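Local coordinates for enzyme subtilase SubTY from Bacillus sp. TY145 (Bacillus sp., PDB 5FFN), which probably hydrolyses peptide bonds as a serine endopeptidase of the subtilase family, and carries bound calcium and sodium ions, at residues V188-L193 with I226-P231. Sequence-based numbering, arbitrary orientation.
Sequences VAVAAL and IEVSAP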
ATOM      1  N   VAL A 188      -4.514  -7.654  -5.365  1.00  9.84           N
ATOM      2  CA  VAL A 188      -3.242  -7.454  -6.069  1.00  9.52           C
ATOM      3  C   VAL A 188      -2.153  -7.062  -5.040  1.00  9.65           C
ATOM      4  O   VAL A 188      -2.177  -5.946  -4.536  1.00 10.06           O
ATOM      5  CB  VAL A 188      -3.370  -6.339  -7.130  1.00  9.42           C
ATOM      6  CG1 VAL A 188      -2.040  -6.108  -7.809  1.00  8.03           C
ATOM      7  CG2 VAL A 188      -4.476  -6.691  -8.127  1.00  9.53           C
ATOM      8  N   ALA A 189      -1.223  -7.982  -4.767  1.00  9.09           N
ATOM      9  CA  ALA A 189      -0.096  -7.766  -3.811  1.00  9.05           C
ATOM     10  C   ALA A 189       0.971  -6.953  -4.501  1.00  8.74           C
ATOM     11  O   ALA A 189       1.509  -7.357  -5.563  1.00  9.37           O
ATOM     12  CB  ALA A 189       0.512  -9.106  -3.354  1.00 10.12           C
ATOM     13  N   VAL A 190       1.358  -5.851  -3.884  1.00  9.19           N
ATOM     14  CA  VAL A 190       2.306  -4.954  -4.501  1.00  8.98           C
ATOM     15  C   VAL A 190       3.632  -4.936  -3.700  1.00  9.81           C
ATOM     16  O   VAL A 190       3.656  -4.577  -2.500  1.00  9.67           O
ATOM     17  CB  VAL A 190       1.756  -3.538  -4.644  1.00  8.79           C
ATOM     18  CG1 VAL A 190       2.781  -2.636  -5.370  1.00 11.56           C
ATOM     19  CG2 VAL A 190       0.448  -3.512  -5.406  1.00  9.37           C
ATOM     20  N   ALA A 191       4.698  -5.356  -4.381  1.00  9.72           N
ATOM     21  CA  ALA A 191       6.082  -5.301  -3.843  1.00 10.45           C
ATOM     22  C   ALA A 191       6.672  -3.908  -4.079  1.00 10.08           C
ATOM     23  O   ALA A 191       6.236  -3.200  -4.976  1.00 10.53           O
ATOM     24  CB  ALA A 191       6.975  -6.357  -4.547  1.00  8.75           C
ATOM     25  N   ALA A 192       7.708  -3.543  -3.307  1.00 11.25           N
ATOM     26  CA  ALA A 192       8.305  -2.205  -3.383  1.00 11.69           C
ATOM     27  C   ALA A 192       9.665  -2.295  -4.117  1.00 11.83           C
ATOM     28  O   ALA A 192      10.561  -3.071  -3.702  1.00 11.58           O
ATOM     29  CB  ALA A 192       8.541  -1.641  -1.985  1.00 13.32           C
ATOM     30  N   LEU A 193       9.778  -1.488  -5.167  1.00 12.03           N
ATOM     31  CA  LEU A 193      11.039  -1.186  -5.838  1.00 11.98           C
ATOM     32  C   LEU A 193      11.732  -0.001  -5.128  1.00 12.85           C
ATOM     33  O   LEU A 193      11.083   0.919  -4.642  1.00 13.90           O
ATOM     34  CB  LEU A 193      10.835  -0.808  -7.299  1.00 12.49           C
ATOM     35  CG  LEU A 193      10.090  -1.824  -8.202  1.00 10.72           C
ATOM     36  CD1 LEU A 193       9.777  -1.287  -9.566  1.00 10.58           C
ATOM     37  CD2 LEU A 193      10.899  -3.078  -8.239  1.00 13.15           C
ATOM     38  N   ILE A 226       3.208 -12.649  -4.835  1.00 10.13           N
ATOM     39  CA  ILE A 226       3.366 -11.245  -5.215  1.00 10.32           C
ATOM     40  C   ILE A 226       2.840 -11.072  -6.638  1.00  8.92           C
ATOM     41  O   ILE A 226       3.030 -11.916  -7.491  1.00 10.73           O
ATOM     42  CB  ILE A 226       4.878 -10.765  -5.223  1.00 10.41           C
ATOM     43  CG1 ILE A 226       5.505 -11.053  -3.862  1.00  8.96           C
ATOM     44  CG2 ILE A 226       5.025  -9.330  -5.690  1.00 11.50           C
ATOM     45  CD1 ILE A 226       4.917 -10.185  -2.745  1.00 11.87           C
ATOM     46  N   GLU A 227       2.153  -9.989  -6.890  1.00  9.66           N
ATOM     47  CA  GLU A 227       1.582  -9.770  -8.249  1.00  9.53           C
ATOM     48  C   GLU A 227       2.406  -8.801  -9.126  1.00  9.27           C
ATOM     49  O   GLU A 227       2.748  -9.110 -10.267  1.00  9.45           O
ATOM     50  CB  GLU A 227       0.126  -9.336  -8.109  1.00  9.02           C
ATOM     51  CG  GLU A 227      -0.678  -9.360  -9.396  1.00  9.07           C
ATOM     52  CD  GLU A 227      -2.166  -9.682  -9.141  1.00 11.32           C
ATOM     53  OE1 GLU A 227      -2.504 -10.244  -8.067  1.00  8.53           O
ATOM     54  OE2 GLU A 227      -2.992  -9.389 -10.017  1.00 10.92           O
ATOM     55  N   VAL A 228       2.721  -7.634  -8.586  1.00  8.93           N
ATOM     56  CA  VAL A 228       3.393  -6.593  -9.333  1.00  8.72           C
ATOM     57  C   VAL A 228       4.296  -5.840  -8.357  1.00  8.57           C
ATOM     58  O   VAL A 228       4.133  -5.959  -7.139  1.00  9.22           O
ATOM     59  CB  VAL A 228       2.408  -5.613 -10.005  1.00  7.19           C
ATOM     60  CG1 VAL A 228       1.576  -6.336 -11.061  1.00  9.72           C
ATOM     61  CG2 VAL A 228       1.599  -4.873  -8.957  1.00  8.91           C
ATOM     62  N   SER A 229       5.197  -5.060  -8.937  1.00 10.21           N
ATOM     63  CA  SER A 229       6.124  -4.235  -8.205  1.00  9.75           C
ATOM     64  C   SER A 229       5.960  -2.777  -8.645  1.00 10.63           C
ATOM     65  O   SER A 229       5.579  -2.495  -9.802  1.00 10.90           O
ATOM     66  CB  SER A 229       7.541  -4.666  -8.512  1.00 10.85           C
ATOM     67  OG  SER A 229       7.755  -5.993  -8.100  1.00 11.63           O
ATOM     68  N   ALA A 230       6.224  -1.842  -7.713  1.00 10.60           N
ATOM     69  CA  ALA A 230       6.160  -0.399  -8.026  1.00  9.99           C
ATOM     70  C   ALA A 230       7.067   0.388  -7.058  1.00 10.67           C
ATOM     71  O   ALA A 230       7.474  -0.142  -6.027  1.00 10.70           O
ATOM     72  CB  ALA A 230       4.734   0.123  -7.992  1.00 11.38           C
ATOM     73  N   PRO A 231       7.393   1.655  -7.418  1.00 12.40           N
ATOM     74  CA  PRO A 231       8.231   2.516  -6.579  1.00 11.92           C
ATOM     75  C   PRO A 231       7.725   2.587  -5.136  1.00 11.64           C
ATOM     76  O   PRO A 231       6.549   2.948  -4.889  1.00 10.50           O
ATOM     77  CB  PRO A 231       8.134   3.904  -7.249  1.00 12.19           C
ATOM     78  CG  PRO A 231       7.932   3.581  -8.700  1.00 12.23           C
ATOM     79  CD  PRO A 231       6.987   2.348  -8.658  1.00 12.52           C
TER
HETATM   80  O   HOH W   1      -1.347 -10.934  -5.542  1.00  8.32           O
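With CG anti to the backbone N (chi1 -167°) and a bend at chi2, the side chain of Glu227 runs across Val188 at about a right angle, while Val188, its CG1 anti to its own N, sets both methyls against the carboxylate arm. They meet beside the parallel pairing of strands 188-194 and 228-231 in the central sheet of the subtilisin-like fold. CG2 of Val188 meets Glu227 OE2 at 3.6 Å, and a water accepts from Ala189 N and donates to OE1 of Glu227. OE2 is gripped from helix 273-286 by a salt bridge to Arg277 and a hydrogen bond from Gln281, linking this end of the contact to that helix. A leucine in place of Glu227 would probably leave Arg277 without its anionic mate and the water without its acceptor. Next to this carboxylate arm, Ala189 O takes two donors: Glu227 N at 3.0 Å, and Val228 N in a longer but straighter bond. Farther along, Ala191 N binds Val228 O at 2.9 Å, and Ala191 O receives Ala230 N. On the face of Val190, Val228 and Ala230, Val190 CG2 packs on Val228 CG2 at 4.0 Å, and the Val190 and Ala230 side chains rest on Val257 of helix 250-267. On the face of Ala191, Ser229 and Leu193, the methyl of Ala191 touches Ile226 CG2 at 3.7 Å and borders Ser229 OG, which is hydrogen-bonded to Ser303 O, while Leu193 lays CD2 against Ser229 CB. The last bond, Leu193 N to Ala230 O, is 2.8 Å long and almost straight at the hydrogen (174°), yet its donor sits above the carbonyl plane, 42° out of it.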